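Local atomic coordinates of capsid protein (Penaeus vannamei nodavirus, PDB entry 5YKZ), a protein that forms the capsid of a shrimp nodavirus, the part described here being the protruding domain, which pairs into the dimeric spikes on the particle surface. Residues Val8-Ala13 / Gly111-Ala116; Tyr39-Ala44 / Gly83-Lys88. All coordinates share one frame; numbering follows the deposited sequence.

Contact 1: Val8-Ala13 / Gly111-Ala116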
loop_
_atom_site.group_PDB
_atom_site.type_symbol
_atom_site.label_atom_id
_atom_site.label_comp_id
_atom_site.label_asym_id
_atom_site.label_seq_id
_atom_site.Cartn_x
_atom_site.Cartn_y
_atom_site.Cartn_z
ATOM N N VAL B 8 -13.200 9.230 -3.836
ATOM C CA VAL B 8 -12.245 8.228 -4.255
ATOM C C VAL B 8 -12.597 6.929 -3.620
ATOM O O VAL B 8 -13.025 6.897 -2.493
ATOM C CB VAL B 8 -10.859 8.783 -3.912
ATOM C CG1 VAL B 8 -10.656 9.231 -2.520
ATOM C CG2 VAL B 8 -9.829 7.766 -4.175
ATOM N N ARG B 9 -12.404 5.836 -4.326
ATOM C CA ARG B 9 -12.678 4.545 -3.789
ATOM C C ARG B 9 -11.742 3.516 -4.353
ATOM O O ARG B 9 -11.107 3.755 -5.377
ATOM C CB ARG B 9 -14.136 4.181 -4.117
ATOM C CG ARG B 9 -14.435 4.040 -5.569
ATOM C CD ARG B 9 -15.927 3.651 -5.863
ATOM N NE ARG B 9 -15.980 2.750 -6.978
ATOM C CZ ARG B 9 -16.094 1.409 -6.877
ATOM N NH1 ARG B 9 -16.191 0.773 -5.685
ATOM N NH2 ARG B 9 -16.108 0.715 -7.991
ATOM N N VAL B 10 -11.686 2.379 -3.716
ATOM C CA VAL B 10 -11.037 1.178 -4.300
ATOM C C VAL B 10 -12.042 0.535 -5.185
ATOM O O VAL B 10 -13.044 -0.013 -4.636
ATOM C CB VAL B 10 -10.513 0.219 -3.229
ATOM C CG1 VAL B 10 -9.919 -0.999 -3.921
ATOM C CG2 VAL B 10 -9.416 0.938 -2.497
ATOM N N ASP B 11 -11.812 0.590 -6.464
ATOM C CA ASP B 11 -12.643 -0.054 -7.443
ATOM C C ASP B 11 -12.576 -1.546 -7.447
ATOM O O ASP B 11 -13.623 -2.299 -7.554
ATOM C CB ASP B 11 -12.367 0.452 -8.821
ATOM C CG ASP B 11 -13.258 -0.246 -9.811
ATOM O OD1 ASP B 11 -14.440 0.086 -9.838
ATOM O OD2 ASP B 11 -12.846 -1.255 -10.422
ATOM N N LYS B 12 -11.371 -2.075 -7.338
ATOM C CA LYS B 12 -11.184 -3.517 -7.161
ATOM C C LYS B 12 -9.791 -3.774 -6.644
ATOM O O LYS B 12 -8.851 -2.935 -6.713
ATOM C CB LYS B 12 -11.410 -4.342 -8.338
ATOM C CG LYS B 12 -10.685 -3.809 -9.488
ATOM C CD LYS B 12 -11.236 -4.422 -10.819
ATOM C CE LYS B 12 -11.347 -5.924 -10.683
ATOM N NZ LYS B 12 -11.854 -6.570 -11.925
ATOM N N ALA B 13 -9.667 -4.935 -6.038
ATOM C CA ALA B 13 -8.394 -5.466 -5.527
ATOM C C ALA B 13 -7.993 -6.566 -6.483
ATOM O O ALA B 13 -8.841 -7.438 -6.850
ATOM C CB ALA B 13 -8.757 -6.039 -4.186
ATOM N N GLY B 111 -0.640 -8.250 -4.214
ATOM C CA GLY B 111 -1.527 -7.592 -5.129
ATOM C C GLY B 111 -1.520 -6.098 -4.989
ATOM O O GLY B 111 -0.588 -5.494 -4.419
ATOM N N PHE B 112 -2.555 -5.515 -5.530
ATOM C CA PHE B 112 -2.690 -4.066 -5.586
ATOM C C PHE B 112 -4.139 -3.686 -5.514
ATOM O O PHE B 112 -5.032 -4.468 -5.896
ATOM C CB PHE B 112 -1.987 -3.448 -6.834
ATOM C CG PHE B 112 -2.434 -4.057 -8.133
ATOM C CD1 PHE B 112 -1.810 -5.189 -8.614
ATOM C CD2 PHE B 112 -3.389 -3.448 -8.873
ATOM C CE1 PHE B 112 -2.179 -5.717 -9.837
ATOM C CE2 PHE B 112 -3.728 -3.958 -10.119
ATOM C CZ PHE B 112 -3.122 -5.105 -10.580
ATOM N N ASN B 113 -4.386 -2.471 -5.035
ATOM C CA ASN B 113 -5.667 -1.802 -5.119
ATOM C C ASN B 113 -5.751 -0.943 -6.278
ATOM O O ASN B 113 -4.780 -0.264 -6.582
ATOM C CB ASN B 113 -5.928 -1.014 -3.828
ATOM C CG ASN B 113 -6.304 -2.044 -2.670
ATOM O OD1 ASN B 113 -7.100 -2.928 -2.847
ATOM N ND2 ASN B 113 -5.647 -1.992 -1.732
ATOM N N ILE B 114 -6.871 -0.954 -7.006
ATOM C CA ILE B 114 -7.121 -0.069 -8.138
ATOM C C ILE B 114 -8.031 1.029 -7.649
ATOM O O ILE B 114 -9.190 0.779 -7.266
ATOM C CB ILE B 114 -7.746 -0.798 -9.301
ATOM C CG1 ILE B 114 -6.928 -2.049 -9.689
ATOM C CG2 ILE B 114 -7.946 0.176 -10.453
ATOM C CD1 ILE B 114 -7.439 -2.730 -10.926
ATOM N N ILE B 115 -7.513 2.223 -7.570
ATOM C CA ILE B 115 -8.143 3.392 -6.937
ATOM C C ILE B 115 -8.621 4.303 -8.032
ATOM O O ILE B 115 -7.969 4.566 -9.000
ATOM C CB ILE B 115 -7.159 4.120 -6.050
ATOM C CG1 ILE B 115 -6.632 3.164 -5.012
ATOM C CG2 ILE B 115 -7.845 5.300 -5.388
ATOM C CD1 ILE B 115 -5.454 3.580 -4.295
ATOM N N ALA B 116 -9.908 4.707 -7.867
ATOM C CA ALA B 116 -10.669 5.433 -8.867
ATOM C C ALA B 116 -11.364 6.646 -8.262
ATOM O O ALA B 116 -11.855 6.575 -7.130
ATOM C CB ALA B 116 -11.737 4.478 -9.458
#
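R9 and A116 form an antiparallel hydrogen-bonded pair, and from there strands 8-13 and 111-116 run together with their short axes at 138°, their register slipping by one residue after the V10-I115 pair. R9 N reaches A116 O at 3.0 Å, and A116 N returns to R9 O. Beyond the slip D11 N gives a short bond of 2.7 Å to I114 O, bent at the hydrogen (138°), while I114 N binds K12 O nearly straight. On the face of V10, I115 and N113, the CG1 methyl of V10 meets the amide oxygen OD1 of N113 at 3.6 Å, and A13 CB lies against the same oxygen. V8 and I115 run alongside each other in the same direction, their CG2 methyls packed tightly at 3.4 Å. L40 of the second subunit packs on both. On the other face the aliphatic part of K12 runs beside I114, CG to CD1 3.7 Å, before the chain bends at chi3 and its amine departs from strand 111-116. D11 has CG opposite its backbone N (chi1 -180°), which sends the carboxylate out to the R9 guanidinium; NH2 to OD1 is 2.6 Å, a salt bridge. D11 CA lies above one face of that guanidinium, toward its rim. With D11 and K12 both opposite I114, the pairing is a classic beta bulge, set in the outermost strand of this chain's antiparallel sheet.

Contact 2: Tyr39-Ala44 / Gly83-Lys88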
loop_
_atom_site.group_PDB
_atom_site.type_symbol
_atom_site.label_atom_id
_atom_site.label_comp_id
_atom_site.label_asym_id
_atom_site.label_seq_id
_atom_site.Cartn_x
_atom_site.Cartn_y
_atom_site.Cartn_z
ATOM N N TYR B 39 -6.283 5.469 -13.409
ATOM C CA TYR B 39 -6.351 4.819 -12.080
ATOM C C TYR B 39 -5.063 4.937 -11.367
ATOM O O TYR B 39 -3.987 5.024 -12.047
ATOM C CB TYR B 39 -6.749 3.344 -12.240
ATOM C CG TYR B 39 -8.082 3.162 -12.841
ATOM C CD1 TYR B 39 -9.212 3.149 -12.032
ATOM C CD2 TYR B 39 -8.285 3.005 -14.207
ATOM C CE1 TYR B 39 -10.485 3.031 -12.579
ATOM C CE2 TYR B 39 -9.566 2.863 -14.741
ATOM C CZ TYR B 39 -10.621 2.885 -13.899
ATOM O OH TYR B 39 -11.897 2.701 -14.469
ATOM N N LEU B 40 -5.056 4.847 -10.088
ATOM C CA LEU B 40 -3.818 4.708 -9.257
ATOM C C LEU B 40 -3.786 3.312 -8.698
ATOM O O LEU B 40 -4.837 2.821 -8.203
ATOM C CB LEU B 40 -3.935 5.704 -8.165
ATOM C CG LEU B 40 -2.720 6.000 -7.402
ATOM C CD1 LEU B 40 -1.629 6.770 -8.220
ATOM C CD2 LEU B 40 -3.041 6.743 -6.111
ATOM N N LEU B 41 -2.643 2.677 -8.696
ATOM C CA LEU B 41 -2.466 1.350 -8.129
ATOM C C LEU B 41 -1.543 1.418 -6.962
ATOM O O LEU B 41 -0.458 2.020 -7.057
ATOM C CB LEU B 41 -1.869 0.362 -9.146
ATOM C CG LEU B 41 -2.352 0.459 -10.562
ATOM C CD1 LEU B 41 -1.710 -0.555 -11.447
ATOM C CD2 LEU B 41 -3.891 0.319 -10.660
ATOM N N THR B 42 -1.891 0.798 -5.812
ATOM C CA THR B 42 -1.080 0.767 -4.625
ATOM C C THR B 42 -0.929 -0.662 -4.156
ATOM O O THR B 42 -1.889 -1.462 -4.288
ATOM C CB THR B 42 -1.739 1.648 -3.529
ATOM O OG1 THR B 42 -3.128 1.184 -3.287
ATOM C CG2 THR B 42 -1.778 3.053 -3.939
ATOM N N PRO B 43 0.209 -1.039 -3.601
ATOM C CA PRO B 43 0.447 -2.445 -3.227
ATOM C C PRO B 43 -0.255 -2.863 -1.962
ATOM O O PRO B 43 -0.445 -2.024 -1.069
ATOM C CB PRO B 43 1.979 -2.478 -3.016
ATOM C CG PRO B 43 2.305 -1.061 -2.585
ATOM C CD PRO B 43 1.412 -0.183 -3.386
ATOM N N ALA B 44 -0.514 -4.120 -1.781
ATOM C CA ALA B 44 -1.083 -4.684 -0.557
ATOM C C ALA B 44 -0.898 -6.169 -0.541
ATOM O O ALA B 44 -0.933 -6.818 -1.645
ATOM C CB ALA B 44 -2.557 -4.345 -0.408
ATOM N N GLY B 83 5.672 2.426 -3.631
ATOM C CA GLY B 83 5.374 2.822 -4.991
ATOM C C GLY B 83 3.936 2.841 -5.315
ATOM O O GLY B 83 3.155 2.115 -4.716
ATOM N N PHE B 84 3.594 3.668 -6.295
ATOM C CA PHE B 84 2.244 3.736 -6.769
ATOM C C PHE B 84 2.283 4.012 -8.245
ATOM O O PHE B 84 3.165 4.778 -8.749
ATOM C CB PHE B 84 1.404 4.797 -6.025
ATOM C CG PHE B 84 2.069 6.142 -5.813
ATOM C CD1 PHE B 84 1.973 7.172 -6.687
ATOM C CD2 PHE B 84 2.746 6.393 -4.652
ATOM C CE1 PHE B 84 2.558 8.377 -6.469
ATOM C CE2 PHE B 84 3.266 7.601 -4.394
ATOM C CZ PHE B 84 3.240 8.562 -5.278
ATOM N N ILE B 85 1.427 3.376 -8.988
ATOM C CA ILE B 85 1.361 3.434 -10.455
ATOM C C ILE B 85 0.179 4.248 -10.882
ATOM O O ILE B 85 -0.942 4.077 -10.371
ATOM C CB ILE B 85 1.262 1.988 -11.015
ATOM C CG1 ILE B 85 2.572 1.293 -10.872
ATOM C CG2 ILE B 85 0.805 2.035 -12.480
ATOM C CD1 ILE B 85 2.530 -0.214 -11.115
ATOM N N LYS B 86 0.361 5.129 -11.835
ATOM C CA LYS B 86 -0.698 5.813 -12.539
ATOM C C LYS B 86 -0.755 5.229 -13.926
ATOM O O LYS B 86 0.246 5.189 -14.629
ATOM C CB LYS B 86 -0.441 7.311 -12.602
ATOM C CG LYS B 86 -1.405 8.157 -13.396
ATOM C CD LYS B 86 -2.878 7.985 -13.118
ATOM C CE LYS B 86 -3.141 8.463 -11.747
ATOM N NZ LYS B 86 -2.810 9.861 -11.476
ATOM N N VAL B 87 -1.920 4.776 -14.340
ATOM C CA VAL B 87 -2.080 4.108 -15.614
ATOM C C VAL B 87 -3.444 4.391 -16.163
ATOM O O VAL B 87 -4.470 4.461 -15.411
ATOM C CB VAL B 87 -1.831 2.600 -15.486
ATOM C CG1 VAL B 87 -2.820 1.947 -14.482
ATOM C CG2 VAL B 87 -1.782 1.909 -16.853
ATOM N N LYS B 88 -3.510 4.596 -17.464
ATOM C CA LYS B 88 -4.774 4.814 -18.192
ATOM C C LYS B 88 -5.140 3.607 -18.960
ATOM O O LYS B 88 -4.336 3.006 -19.674
ATOM C CB LYS B 88 -4.624 5.996 -19.099
ATOM C CG LYS B 88 -5.904 6.489 -19.812
ATOM C CD LYS B 88 -5.647 7.707 -20.705
ATOM C CE LYS B 88 -6.888 8.112 -21.489
ATOM N NZ LYS B 88 -6.643 9.380 -22.299
#
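G83 meets P43 through its carbonyl oxygen, which lies 3.2 Å from P43 CD at the flank of the proline ring. Its positive phi (89°) suits a residue without a side chain in the irregular part of strand 79-88. At F84 the chain draws alongside strand 39-44: CA approaches L41 O, and CB packs on the CG2 methyl of T42. The phenyl ring is swung between backbone N and carbonyl carbon (chi1 45°), where its CD1 is approached obliquely by L40 CD1 at 3.9 Å; V10 of the second subunit also packs on this ring. I85 opens the regular pairing. Its N binds L41 O at 3.0 Å, on a lone pair in the carbonyl plane, and its O accepts L41 N at 2.8 Å. The two side chains cross at a slant, L41 CD1 meeting I85 CG2 at 3.8 Å, on the face where I70 touches both residues and F95 and L97 pack on L41. This is antiparallel pairing between two inner strands of the antiparallel sheet of the P-domain, with apolar side chains filling one face and the dimer partner lying against the other. K86 belongs to that second face, paired with L40 without hydrogen bonds between them. The turn at chi2 (50°) puts CD 3.3 Å from Y39 O, and the further bends at chi3 and chi4 bring NZ round to the second subunit, where it makes a salt bridge with D7 and a hydrogen bond to V8 O. V87 returns to the L41 side: its CG1 touches L41 CD1 at 4.1 Å, while its N and O exchange two hydrogen bonds with Y39. The V87 oxygen also sits at the edge of the tyrosine ring, whose hydroxyl OH is hydrogen-bonded to S34 N.

How the contacts relate
Contacts 1 and 2 lie side by side in one antiparallel sheet, their centres about 8 Å apart, and strands 111-118 and 38-48 join them. N113 N to T42 O and I115 N to L40 O, each 2.8 Å, are probable hydrogen bonds across that shared seam. The order across the sheet is therefore 7-15, 111-118, 38-48, 79-88. Along the chain, contact 1 brings the two ends of the domain together, and both segments of contact 2 fall between them. Both contacts touch the second subunit: residues of one meet residues of the other across the dimer, which is consistent with this part of the sheet building the dimeric spike.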